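Local coordinates for protein ornithine decarboxylase (Entamoeba histolytica, PDB 4AIB) that probably decarboxylates L-ornithine to putrescine with pyridoxal 5'-phosphate, the first committed step of polyamine synthesis from ornithine, as a homodimer, at residues Leu177-Val182 and Met215-Ile220; Asp189-Glu194 and Phe226-Pro231; Ala263-His268 and Phe357-Ala362; Leu269-His274 and Tyr289-Gly294. All coordinates share one frame; numbering follows the deposited sequence.

Contact 1. Residues Leu177-Val182 and Met215-Ile220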
loop_
_atom_site.group_PDB
_atom_site.type_symbol
_atom_site.label_atom_id
_atom_site.label_comp_id
_atom_site.label_asym_id
_atom_site.label_seq_id
_atom_site.Cartn_x
_atom_site.Cartn_y
_atom_site.Cartn_z
ATOM N N LEU A 177 -23.264 -22.842 -20.299
ATOM C CA LEU A 177 -21.953 -22.878 -19.660
ATOM C C LEU A 177 -21.899 -23.899 -18.529
ATOM O O LEU A 177 -22.932 -24.269 -17.965
ATOM C CB LEU A 177 -21.572 -21.486 -19.143
ATOM C CG LEU A 177 -21.455 -20.368 -20.183
ATOM C CD1 LEU A 177 -21.504 -19.006 -19.510
ATOM C CD2 LEU A 177 -20.189 -20.508 -21.015
ATOM N N ASN A 178 -20.688 -24.348 -18.208
ATOM C CA ASN A 178 -20.473 -25.329 -17.151
ATOM C C ASN A 178 -20.413 -24.676 -15.775
ATOM O O ASN A 178 -19.683 -23.701 -15.574
ATOM C CB ASN A 178 -19.187 -26.127 -17.405
ATOM C CG ASN A 178 -19.120 -26.713 -18.805
ATOM O OD1 ASN A 178 -18.118 -26.555 -19.505
ATOM N ND2 ASN A 178 -20.186 -27.392 -19.223
ATOM N N LEU A 179 -21.189 -25.216 -14.838
ATOM C CA LEU A 179 -21.178 -24.749 -13.456
ATOM C C LEU A 179 -20.430 -25.734 -12.563
ATOM O O LEU A 179 -20.846 -26.887 -12.403
ATOM C CB LEU A 179 -22.606 -24.535 -12.937
ATOM C CG LEU A 179 -22.766 -23.907 -11.546
ATOM C CD1 LEU A 179 -22.677 -22.389 -11.607
ATOM C CD2 LEU A 179 -24.080 -24.333 -10.913
ATOM N N ASP A 180 -19.321 -25.273 -11.992
ATOM C CA ASP A 180 -18.529 -26.082 -11.072
ATOM C C ASP A 180 -19.189 -26.178 -9.698
ATOM O O ASP A 180 -19.146 -27.231 -9.059
ATOM C CB ASP A 180 -17.104 -25.532 -10.953
ATOM C CG ASP A 180 -16.268 -25.788 -12.199
ATOM O OD1 ASP A 180 -16.583 -26.730 -12.961
ATOM O OD2 ASP A 180 -15.284 -25.052 -12.413
ATOM N N GLY A 181 -19.798 -25.081 -9.253
ATOM C CA GLY A 181 -20.518 -25.068 -7.983
ATOM C C GLY A 181 -20.713 -23.699 -7.358
ATOM O O GLY A 181 -20.914 -22.706 -8.060
ATOM N N VAL A 182 -20.649 -23.661 -6.029
ATOM C CA VAL A 182 -20.940 -22.453 -5.253
ATOM C C VAL A 182 -19.713 -21.996 -4.456
ATOM O O VAL A 182 -18.924 -22.820 -3.986
ATOM C CB VAL A 182 -22.139 -22.671 -4.296
ATOM C CG1 VAL A 182 -22.624 -21.350 -3.721
ATOM C CG2 VAL A 182 -23.286 -23.371 -5.011
ATOM N N MET A 215 -28.054 -28.698 -13.951
ATOM C CA MET A 215 -26.613 -28.568 -13.741
ATOM C C MET A 215 -26.123 -29.562 -12.693
ATOM O O MET A 215 -26.888 -29.991 -11.827
ATOM C CB MET A 215 -26.260 -27.145 -13.306
ATOM C CG MET A 215 -26.574 -26.072 -14.335
ATOM S SD MET A 215 -26.700 -24.441 -13.580
ATOM C CE MET A 215 -26.821 -23.405 -15.033
ATOM N N LYS A 216 -24.844 -29.919 -12.783
ATOM C CA LYS A 216 -24.213 -30.821 -11.823
ATOM C C LYS A 216 -23.067 -30.102 -11.098
ATOM O O LYS A 216 -21.911 -30.184 -11.524
ATOM C CB LYS A 216 -23.709 -32.094 -12.522
ATOM C CG LYS A 216 -24.771 -32.879 -13.284
ATOM C CD LYS A 216 -25.580 -33.792 -12.372
ATOM C CE LYS A 216 -26.786 -34.385 -13.087
ATOM N NZ LYS A 216 -26.412 -35.366 -14.143
ATOM N N PRO A 217 -23.385 -29.381 -10.003
ATOM C CA PRO A 217 -22.369 -28.649 -9.251
ATOM C C PRO A 217 -21.612 -29.565 -8.293
ATOM O O PRO A 217 -22.210 -30.131 -7.376
ATOM C CB PRO A 217 -23.185 -27.606 -8.467
ATOM C CG PRO A 217 -24.619 -27.802 -8.860
ATOM C CD PRO A 217 -24.721 -29.184 -9.422
ATOM N N TYR A 218 -20.306 -29.699 -8.506
ATOM C CA TYR A 218 -19.491 -30.643 -7.741
ATOM C C TYR A 218 -18.470 -29.969 -6.817
ATOM O O TYR A 218 -17.706 -30.650 -6.130
ATOM C CB TYR A 218 -18.785 -31.622 -8.691
ATOM C CG TYR A 218 -17.602 -31.035 -9.437
ATOM C CD1 TYR A 218 -17.787 -30.259 -10.583
ATOM C CD2 TYR A 218 -16.297 -31.258 -8.997
ATOM C CE1 TYR A 218 -16.707 -29.720 -11.264
ATOM C CE2 TYR A 218 -15.212 -30.722 -9.671
ATOM C CZ TYR A 218 -15.422 -29.956 -10.804
ATOM O OH TYR A 218 -14.344 -29.426 -11.474
ATOM N N LEU A 219 -18.455 -28.639 -6.798
ATOM C CA LEU A 219 -17.442 -27.911 -6.041
ATOM C C LEU A 219 -18.037 -26.845 -5.126
ATOM O O LEU A 219 -18.812 -25.997 -5.565
ATOM C CB LEU A 219 -16.409 -27.294 -6.993
ATOM C CG LEU A 219 -15.061 -26.826 -6.431
ATOM C CD1 LEU A 219 -14.261 -27.983 -5.848
ATOM C CD2 LEU A 219 -14.261 -26.125 -7.517
ATOM N N ILE A 220 -17.670 -26.910 -3.849
ATOM C CA ILE A 220 -18.073 -25.905 -2.869
ATOM C C ILE A 220 -16.829 -25.246 -2.276
ATOM O O ILE A 220 -16.027 -25.899 -1.600
ATOM C CB ILE A 220 -18.966 -26.503 -1.751
ATOM C CG1 ILE A 220 -20.238 -27.152 -2.332
ATOM C CG2 ILE A 220 -19.308 -25.459 -0.691
ATOM C CD1 ILE A 220 -21.168 -26.217 -3.083
HETATM O O HOH W 1 -22.710 -28.535 -13.944
#
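Two neighbouring parallel strands of the pyridoxal-binding alpha/beta barrel, joined by a right-handed beta-alpha-beta crossover, start here, where D180 and G181 meet P217, Y218 and L219. The carbonyl of D180 turns to the incoming chain and takes two backbone donors: L219 N at 2.8 Å and Y218 N in a bent, weak bond. L219 then returns the favour, its O receiving V182 N at 3.0 Å, so the strands exchange bonds in parallel register, with G181 opposite L219 and V182 opposite I220. G181 has backbone angles that suit glycine and, without a side chain, leaves room for L219 O; P217 CB lies 3.7 Å from G181 CA. Before the strands pair, a water bridges L179 O and K216 N. L179, with CG anti to the backbone N (chi1 -174°), turns CD2 to the sulfur of M215, 3.7 Å away, the two side chains crossing at about a right angle. The D180 carboxylate runs alongside the Y218 ring with its plane steeply turned from it, OD1 lying 3.4 Å from CE1; its OD2 is held by H118. At the far end I220 CD1 packs against V182 CB at 3.9 Å. Helix 194-212, the crossover helix, covers L179, V182, P217 and I220 through A210, T206 and V207, helix 164-174 meets L179 and M215 through I172, and strand 138-143 continues the sheet beyond G181.

Contact 2. Residues Asp189-Glu194 and Phe226-Pro231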
loop_
_atom_site.group_PDB
_atom_site.type_symbol
_atom_site.label_atom_id
_atom_site.label_comp_id
_atom_site.label_asym_id
_atom_site.label_seq_id
_atom_site.Cartn_x
_atom_site.Cartn_y
_atom_site.Cartn_z
ATOM N N ASP A 189 -14.529 -9.482 9.583
ATOM C CA ASP A 189 -15.319 -9.575 10.808
ATOM C C ASP A 189 -15.918 -10.976 10.977
ATOM O O ASP A 189 -17.120 -11.127 11.215
ATOM C CB ASP A 189 -16.421 -8.504 10.811
ATOM C CG ASP A 189 -17.277 -8.535 9.552
ATOM O OD1 ASP A 189 -16.737 -8.303 8.447
ATOM O OD2 ASP A 189 -18.496 -8.785 9.669
ATOM N N SER A 190 -15.065 -11.992 10.855
ATOM C CA SER A 190 -15.475 -13.390 10.986
ATOM C C SER A 190 -15.925 -13.682 12.417
ATOM O O SER A 190 -17.121 -13.629 12.710
ATOM C CB SER A 190 -14.339 -14.329 10.566
ATOM O OG SER A 190 -13.903 -14.050 9.247
ATOM N N HIS A 191 -14.962 -13.982 13.289
ATOM C CA HIS A 191 -15.180 -14.166 14.734
ATOM C C HIS A 191 -16.305 -15.107 15.086
ATOM O O HIS A 191 -16.061 -16.241 15.505
ATOM C CB HIS A 191 -15.351 -12.814 15.431
ATOM C CG HIS A 191 -14.292 -11.799 15.064
ATOM N ND1 HIS A 191 -12.993 -11.960 15.382
ATOM C CD2 HIS A 191 -14.384 -10.585 14.388
ATOM C CE1 HIS A 191 -12.288 -10.905 14.930
ATOM N NE2 HIS A 191 -13.141 -10.064 14.322
ATOM N N ASN A 192 -17.542 -14.634 14.929
ATOM C CA ASN A 192 -18.740 -15.455 15.096
ATOM C C ASN A 192 -18.730 -16.637 14.127
ATOM O O ASN A 192 -18.592 -16.458 12.916
ATOM C CB ASN A 192 -19.998 -14.594 14.909
ATOM C CG ASN A 192 -21.281 -15.406 14.958
ATOM O OD1 ASN A 192 -21.740 -15.927 13.941
ATOM N ND2 ASN A 192 -21.876 -15.499 16.141
ATOM N N SER A 193 -18.865 -17.840 14.678
ATOM C CA SER A 193 -18.776 -19.079 13.906
ATOM C C SER A 193 -20.029 -19.341 13.069
ATOM O O SER A 193 -19.943 -19.897 11.971
ATOM C CB SER A 193 -18.514 -20.260 14.848
ATOM O OG SER A 193 -18.210 -21.446 14.135
ATOM N N GLU A 194 -21.178 -18.911 13.587
ATOM C CA GLU A 194 -22.492 -19.247 13.024
ATOM C C GLU A 194 -22.757 -18.702 11.613
ATOM O O GLU A 194 -23.740 -19.092 10.972
ATOM C CB GLU A 194 -23.602 -18.795 13.979
ATOM C CG GLU A 194 -24.746 -19.788 14.116
ATOM C CD GLU A 194 -24.429 -20.926 15.071
ATOM O OE1 GLU A 194 -24.132 -20.650 16.253
ATOM O OE2 GLU A 194 -24.474 -22.097 14.639
ATOM N N PHE A 226 -9.967 -17.567 7.925
ATOM C CA PHE A 226 -9.600 -18.519 8.972
ATOM C C PHE A 226 -8.612 -17.896 9.955
ATOM O O PHE A 226 -8.115 -16.789 9.729
ATOM C CB PHE A 226 -9.035 -19.806 8.362
ATOM C CG PHE A 226 -10.043 -20.591 7.570
ATOM C CD1 PHE A 226 -10.891 -21.496 8.200
ATOM C CD2 PHE A 226 -10.150 -20.420 6.194
ATOM C CE1 PHE A 226 -11.825 -22.217 7.471
ATOM C CE2 PHE A 226 -11.081 -21.138 5.461
ATOM C CZ PHE A 226 -11.920 -22.037 6.101
ATOM N N SER A 227 -8.340 -18.615 11.045
ATOM C CA SER A 227 -7.545 -18.106 12.174
ATOM C C SER A 227 -8.117 -16.802 12.752
ATOM O O SER A 227 -7.422 -16.055 13.444
ATOM C CB SER A 227 -6.058 -17.961 11.806
ATOM O OG SER A 227 -5.830 -16.844 10.963
ATOM N N GLN A 228 -9.388 -16.541 12.448
ATOM C CA GLN A 228 -10.125 -15.425 13.026
ATOM C C GLN A 228 -11.202 -15.971 13.962
ATOM O O GLN A 228 -11.787 -15.232 14.758
ATOM C CB GLN A 228 -10.736 -14.549 11.930
ATOM C CG GLN A 228 -10.799 -13.068 12.286
ATOM C CD GLN A 228 -9.428 -12.453 12.529
ATOM O OE1 GLN A 228 -9.166 -11.904 13.599
ATOM N NE2 GLN A 228 -8.547 -12.548 11.537
ATOM N N VAL A 229 -11.457 -17.272 13.840
ATOM C CA VAL A 229 -12.215 -18.027 14.830
ATOM C C VAL A 229 -11.188 -18.850 15.614
ATOM O O VAL A 229 -10.715 -19.888 15.143
ATOM C CB VAL A 229 -13.289 -18.931 14.183
ATOM C CG1 VAL A 229 -14.191 -19.531 15.252
ATOM C CG2 VAL A 229 -14.122 -18.147 13.178
ATOM N N ALA A 230 -10.855 -18.364 16.809
ATOM C CA ALA A 230 -9.665 -18.793 17.565
ATOM C C ALA A 230 -9.480 -20.287 17.857
ATOM O O ALA A 230 -8.397 -20.820 17.602
ATOM C CB ALA A 230 -9.523 -17.984 18.850
ATOM N N PRO A 231 -10.513 -20.968 18.401
ATOM C CA PRO A 231 -10.279 -22.361 18.790
ATOM C C PRO A 231 -10.298 -23.314 17.595
ATOM O O PRO A 231 -10.939 -24.364 17.657
ATOM C CB PRO A 231 -11.447 -22.668 19.748
ATOM C CG PRO A 231 -12.250 -21.411 19.856
ATOM C CD PRO A 231 -11.903 -20.568 18.672
#
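Van der Waals contacts make up most of the meeting of S190, H191 and S193 with Q228 and V229. S190 CB rests on Q228 CB at 3.9 Å. V229 straddles the H191 carbonyl with both methyls: CG2 comes to 3.6 Å and CG1 to 3.8 Å of H191 O, because CG1 stands anti to the backbone N (chi1 -171°) and CG2 beside it. S193 CB touches the CG1 methyl more loosely, at 4.4 Å. A second group of contacts involves the flat side chains. The H191 imidazole and the Q228 amide run side by side and point the same way, with their planes 82° apart; Q228, bent at chi2, brings CG to 3.7 Å and OE1 to 3.5 Å from H191 CE1. Of the weakly polar kind is a CA-H...O contact in which H191 CA faces Q228 O at 3.6 Å, with an angle of 149° at the hydrogen. Conventional hydrogen bonds stay on one side of the contact: S190 OG bonds to G187 O, and S227 OG to its neighbour F226 O. Both segments are loops that follow barrel strands, 179-184 and 219-221, and so lie at the C-terminal end of the barrel, the end where enzymes of this fold generally place their active sites. Helix 232-245 backs S193 and V229 through F235, and helix 260-264 meets Q228 through R260.

Contact 3. Residues Ala263-His268 and Phe357-Ala362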
loop_
_atom_site.group_PDB
_atom_site.type_symbol
_atom_site.label_atom_id
_atom_site.label_comp_id
_atom_site.label_asym_id
_atom_site.label_seq_id
_atom_site.Cartn_x
_atom_site.Cartn_y
_atom_site.Cartn_z
ATOM N N ALA A 263 0.060 -18.283 5.791
ATOM C CA ALA A 263 1.161 -17.330 5.633
ATOM C C ALA A 263 1.721 -16.773 6.945
ATOM O O ALA A 263 2.881 -16.355 6.992
ATOM C CB ALA A 263 0.742 -16.192 4.712
ATOM N N SER A 264 0.902 -16.770 7.997
ATOM C CA SER A 264 1.270 -16.161 9.280
ATOM C C SER A 264 2.542 -16.754 9.884
ATOM O O SER A 264 3.526 -16.046 10.087
ATOM C CB SER A 264 0.111 -16.250 10.281
ATOM O OG SER A 264 -0.183 -17.596 10.613
ATOM N N ASN A 265 2.523 -18.055 10.151
ATOM C CA ASN A 265 3.638 -18.722 10.819
ATOM C C ASN A 265 4.800 -19.067 9.886
ATOM O O ASN A 265 5.754 -19.732 10.295
ATOM C CB ASN A 265 3.141 -19.973 11.552
ATOM C CG ASN A 265 1.979 -19.683 12.486
ATOM O OD1 ASN A 265 1.993 -18.703 13.233
ATOM N ND2 ASN A 265 0.966 -20.539 12.450
ATOM N N ALA A 266 4.717 -18.597 8.643
ATOM C CA ALA A 266 5.721 -18.884 7.619
ATOM C C ALA A 266 6.976 -18.024 7.754
ATOM O O ALA A 266 8.093 -18.518 7.587
ATOM C CB ALA A 266 5.118 -18.720 6.233
ATOM N N PHE A 267 6.784 -16.740 8.047
ATOM C CA PHE A 267 7.891 -15.789 8.103
ATOM C C PHE A 267 8.030 -15.107 9.460
ATOM O O PHE A 267 7.048 -14.920 10.182
ATOM C CB PHE A 267 7.747 -14.730 7.006
ATOM C CG PHE A 267 7.931 -15.266 5.615
ATOM C CD1 PHE A 267 9.203 -15.391 5.064
ATOM C CD2 PHE A 267 6.831 -15.642 4.850
ATOM C CE1 PHE A 267 9.374 -15.883 3.780
ATOM C CE2 PHE A 267 6.997 -16.136 3.566
ATOM C CZ PHE A 267 8.270 -16.256 3.030
ATOM N N HIS A 268 9.265 -14.747 9.798
ATOM C CA HIS A 268 9.559 -13.978 10.999
ATOM C C HIS A 268 10.422 -12.809 10.633
ATOM O O HIS A 268 11.500 -12.979 10.057
ATOM C CB HIS A 268 10.246 -14.847 12.047
ATOM C CG HIS A 268 9.482 -16.102 12.401
ATOM N ND1 HIS A 268 8.354 -16.080 13.131
ATOM C CD2 HIS A 268 9.727 -17.440 12.097
ATOM C CE1 HIS A 268 7.895 -17.336 13.287
ATOM N NE2 HIS A 268 8.737 -18.167 12.654
ATOM N N PHE A 357 9.714 -9.587 15.106
ATOM C CA PHE A 357 8.263 -9.646 14.990
ATOM C C PHE A 357 7.865 -11.078 14.635
ATOM O O PHE A 357 8.013 -11.494 13.482
ATOM C CB PHE A 357 7.762 -8.662 13.928
ATOM C CG PHE A 357 7.993 -7.216 14.275
ATOM C CD1 PHE A 357 9.194 -6.589 13.951
ATOM C CD2 PHE A 357 7.005 -6.473 14.913
ATOM C CE1 PHE A 357 9.407 -5.255 14.267
ATOM C CE2 PHE A 357 7.212 -5.139 15.232
ATOM C CZ PHE A 357 8.415 -4.530 14.908
ATOM N N PRO A 358 7.376 -11.846 15.629
ATOM C CA PRO A 358 7.041 -13.251 15.411
ATOM C C PRO A 358 5.790 -13.416 14.558
ATOM O O PRO A 358 4.808 -12.693 14.749
ATOM C CB PRO A 358 6.787 -13.788 16.831
ATOM C CG PRO A 358 7.284 -12.732 17.763
ATOM C CD PRO A 358 7.118 -11.445 17.021
ATOM N N ASN A 359 5.850 -14.364 13.624
ATOM C CA ASN A 359 4.739 -14.695 12.729
ATOM C C ASN A 359 4.245 -13.511 11.891
ATOM O O ASN A 359 3.236 -12.878 12.215
ATOM C CB ASN A 359 3.583 -15.352 13.498
ATOM C CG ASN A 359 4.039 -16.507 14.373
ATOM O OD1 ASN A 359 4.798 -17.375 13.936
ATOM N ND2 ASN A 359 3.571 -16.525 15.614
ATOM N N MET A 360 4.979 -13.219 10.821
ATOM C CA MET A 360 4.597 -12.182 9.867
ATOM C C MET A 360 4.305 -12.822 8.510
ATOM O O MET A 360 3.933 -13.992 8.443
ATOM C CB MET A 360 5.698 -11.122 9.752
ATOM C CG MET A 360 6.006 -10.380 11.046
ATOM S SD MET A 360 4.688 -9.286 11.613
ATOM C CE MET A 360 4.832 -7.928 10.452
ATOM N N GLY A 361 4.461 -12.058 7.432
ATOM C CA GLY A 361 4.222 -12.579 6.088
ATOM C C GLY A 361 2.754 -12.628 5.708
ATOM O O GLY A 361 2.417 -12.651 4.523
ATOM N N ALA A 362 1.881 -12.649 6.714
ATOM C CA ALA A 362 0.439 -12.607 6.499
ATOM C C ALA A 362 0.030 -11.220 6.008
ATOM O O ALA A 362 -0.144 -10.293 6.805
ATOM C CB ALA A 362 -0.304 -12.978 7.775
#
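The H268 imidazole presents its edge to 357-362: N359 N and P358 CA lie there near the ring plane, and N359 N donates to ND1 at 3.1 Å, almost straight at 173° and 21° out of plane. With ND1 so used as acceptor, NE2, bonded to D32, probably carries the proton. The N359 side chain lies alongside the ring, OD1 near CE1. The F267 ring meets G361 CA obliquely, CD2 at 4.2 Å, while F31 meets the same ring with planes at about 45°. M360 N completes the backbone link, donating to F267 O at 2.8 Å; N359 CA sits 3.4 Å from the same oxygen. These bonds join the start of strand 267-281 to the end of strand 354-360 just where the chain passes from helix 260-264, the last helix of the barrel region, into the beta-sheet domain. Segment 357-362 turns a corner at P358 and N359; N359 and G361 both have positive phi in this turn, and the chain then runs past F267 to the helix end. There A263 CB lies 3.9 Å from G361 O, and S264 CB meets the A362 methyl at 4.1 Å, although A362 is poorly ordered. The side chain of A263 is about 10 Å from that of K57, the predicted attachment lysine for the cofactor. W29 of strand 27-31 packs on both F267 and M360.

Contact 4. Residues Leu269-His274 and Tyr289-Gly294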
loop_
_atom_site.group_PDB
_atom_site.type_symbol
_atom_site.label_atom_id
_atom_site.label_comp_id
_atom_site.label_asym_id
_atom_site.label_seq_id
_atom_site.Cartn_x
_atom_site.Cartn_y
_atom_site.Cartn_z
ATOM N N LEU A 269 9.947 -11.609 10.949
ATOM C CA LEU A 269 10.671 -10.382 10.632
ATOM C C LEU A 269 11.631 -10.012 11.760
ATOM O O LEU A 269 11.242 -9.998 12.928
ATOM C CB LEU A 269 9.686 -9.239 10.359
ATOM C CG LEU A 269 10.228 -7.870 9.930
ATOM C CD1 LEU A 269 10.868 -7.923 8.550
ATOM C CD2 LEU A 269 9.119 -6.830 9.961
ATOM N N VAL A 270 12.883 -9.729 11.400
ATOM C CA VAL A 270 13.899 -9.289 12.362
ATOM C C VAL A 270 14.436 -7.921 11.943
ATOM O O VAL A 270 15.351 -7.823 11.124
ATOM C CB VAL A 270 15.068 -10.293 12.492
ATOM C CG1 VAL A 270 15.958 -9.929 13.672
ATOM C CG2 VAL A 270 14.553 -11.715 12.649
ATOM N N SER A 271 13.865 -6.868 12.517
ATOM C CA SER A 271 14.177 -5.504 12.100
ATOM C C SER A 271 15.219 -4.821 12.986
ATOM O O SER A 271 15.381 -5.168 14.156
ATOM C CB SER A 271 12.895 -4.674 12.021
ATOM O OG SER A 271 11.968 -5.278 11.133
ATOM N N SER A 272 15.929 -3.857 12.407
ATOM C CA SER A 272 16.964 -3.107 13.114
ATOM C C SER A 272 16.465 -1.713 13.483
ATOM O O SER A 272 15.466 -1.242 12.939
ATOM C CB SER A 272 18.218 -2.997 12.247
ATOM O OG SER A 272 17.932 -2.315 11.038
ATOM N N LEU A 273 17.174 -1.056 14.399
ATOM C CA LEU A 273 16.811 0.287 14.845
ATOM C C LEU A 273 17.765 1.348 14.310
ATOM O O LEU A 273 18.986 1.193 14.381
ATOM C CB LEU A 273 16.758 0.354 16.374
ATOM C CG LEU A 273 15.702 -0.484 17.098
ATOM C CD1 LEU A 273 15.998 -0.518 18.588
ATOM C CD2 LEU A 273 14.295 0.039 16.838
ATOM N N HIS A 274 17.194 2.426 13.776
ATOM C CA HIS A 274 17.974 3.558 13.281
ATOM C C HIS A 274 17.374 4.880 13.692
ATOM O O HIS A 274 17.294 5.819 12.896
ATOM C CB HIS A 274 18.163 3.468 11.764
ATOM C CG HIS A 274 16.871 3.428 10.980
ATOM N ND1 HIS A 274 16.278 4.539 10.508
ATOM C CD2 HIS A 274 16.069 2.358 10.589
ATOM C CE1 HIS A 274 15.153 4.202 9.850
ATOM N NE2 HIS A 274 15.026 2.867 9.901
ATOM N N TYR A 289 10.962 4.767 18.922
ATOM C CA TYR A 289 11.962 4.086 18.106
ATOM C C TYR A 289 11.590 4.103 16.630
ATOM O O TYR A 289 10.411 4.154 16.274
ATOM C CB TYR A 289 12.157 2.645 18.585
ATOM C CG TYR A 289 12.753 2.534 19.970
ATOM C CD1 TYR A 289 14.133 2.599 20.163
ATOM C CD2 TYR A 289 11.939 2.360 21.088
ATOM C CE1 TYR A 289 14.684 2.497 21.431
ATOM C CE2 TYR A 289 12.480 2.257 22.360
ATOM C CZ TYR A 289 13.852 2.325 22.525
ATOM O OH TYR A 289 14.394 2.224 23.786
ATOM N N THR A 290 12.606 4.073 15.776
ATOM C CA THR A 290 12.391 4.023 14.339
ATOM C C THR A 290 12.994 2.740 13.778
ATOM O O THR A 290 14.217 2.575 13.720
ATOM C CB THR A 290 12.943 5.279 13.637
ATOM O OG1 THR A 290 12.432 6.443 14.296
ATOM C CG2 THR A 290 12.520 5.311 12.173
ATOM N N SER A 291 12.107 1.831 13.390
ATOM C CA SER A 291 12.481 0.508 12.915
ATOM C C SER A 291 12.690 0.496 11.405
ATOM O O SER A 291 12.038 1.244 10.679
ATOM C CB SER A 291 11.402 -0.496 13.300
ATOM O OG SER A 291 11.689 -1.766 12.763
ATOM N N GLY A 292 13.586 -0.376 10.945
ATOM C CA GLY A 292 14.010 -0.433 9.542
ATOM C C GLY A 292 12.919 -0.465 8.485
ATOM O O GLY A 292 12.615 -1.524 7.932
ATOM N N ASP A 293 12.349 0.710 8.212
ATOM C CA ASP A 293 11.324 0.927 7.180
ATOM C C ASP A 293 10.978 2.414 7.051
ATOM O O ASP A 293 11.429 3.236 7.853
ATOM C CB ASP A 293 10.052 0.110 7.458
ATOM C CG ASP A 293 9.889 -1.076 6.512
ATOM O OD1 ASP A 293 10.762 -1.292 5.642
ATOM O OD2 ASP A 293 8.875 -1.795 6.640
ATOM N N GLY A 294 10.178 2.746 6.039
ATOM C CA GLY A 294 9.754 4.124 5.787
ATOM C C GLY A 294 8.713 4.625 6.772
ATOM O O GLY A 294 7.830 3.873 7.191
#
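The carbonyl oxygen of S272 takes G292 N at 2.9 Å and is also approached by S291 CA-H, CA to O 3.5 Å. A straighter bond follows two residues on, where H274 N donates to T290 O at 3.0 Å and 176°. Between them L273 and S291 form an antiparallel non-hydrogen-bonded pair of the hairpin that strands 267-281 and 284-291 make. On the face of L273 and S291, L273 lays CD2 against Y289 CB at 3.8 Å and CD1 beside the Y289 ring carbon CD1, while the phenol reaches on to M348 N through OH. S291 OG lies near S271 CB on the same face. The H274 ring stands over the second strand because its CG sits between the backbone N and the carbonyl carbon (chi1 58°). That rotation puts one ring face over T290 O, 3.6 Å above the plane and offset toward the rim, and brings the edge to G292, NE2 to CA 3.5 Å. The T290 methyl CG2 also touches the ring, 3.7 Å from H274 CE1. H274 faces the second subunit as well: its ND1 makes a weak hydrogen bond with F102 O of that chain, and its O accepts K129 NZ of that chain. One histidine thus serves both the hairpin and the dimer: its backbone N holds the hairpin, its ring packs over T290 O and against the T290 methyl, and ND1, probably protonated, turns to F102 O of the second subunit.

How the contacts relate
Along the chain, contact 1 opens first, and contact 2 opens before it has closed, so the two cross: one pairs the starts of adjacent barrel strands, the other joins the loops that follow those same strands, their centres about 27 Å apart. Both are complete before the chain leaves the barrel. Contact 3 then closes a long loop from 263-268 to 357-362 and ties the exit of the barrel to the beta domain. Contact 4 closes a short hairpin nested inside that loop. These last two share strand 267-281 and touch, F357 N lying 2.7 Å from L269 O, a probable hydrogen bond, while contact 4 lies across the chain's centre from contact 1.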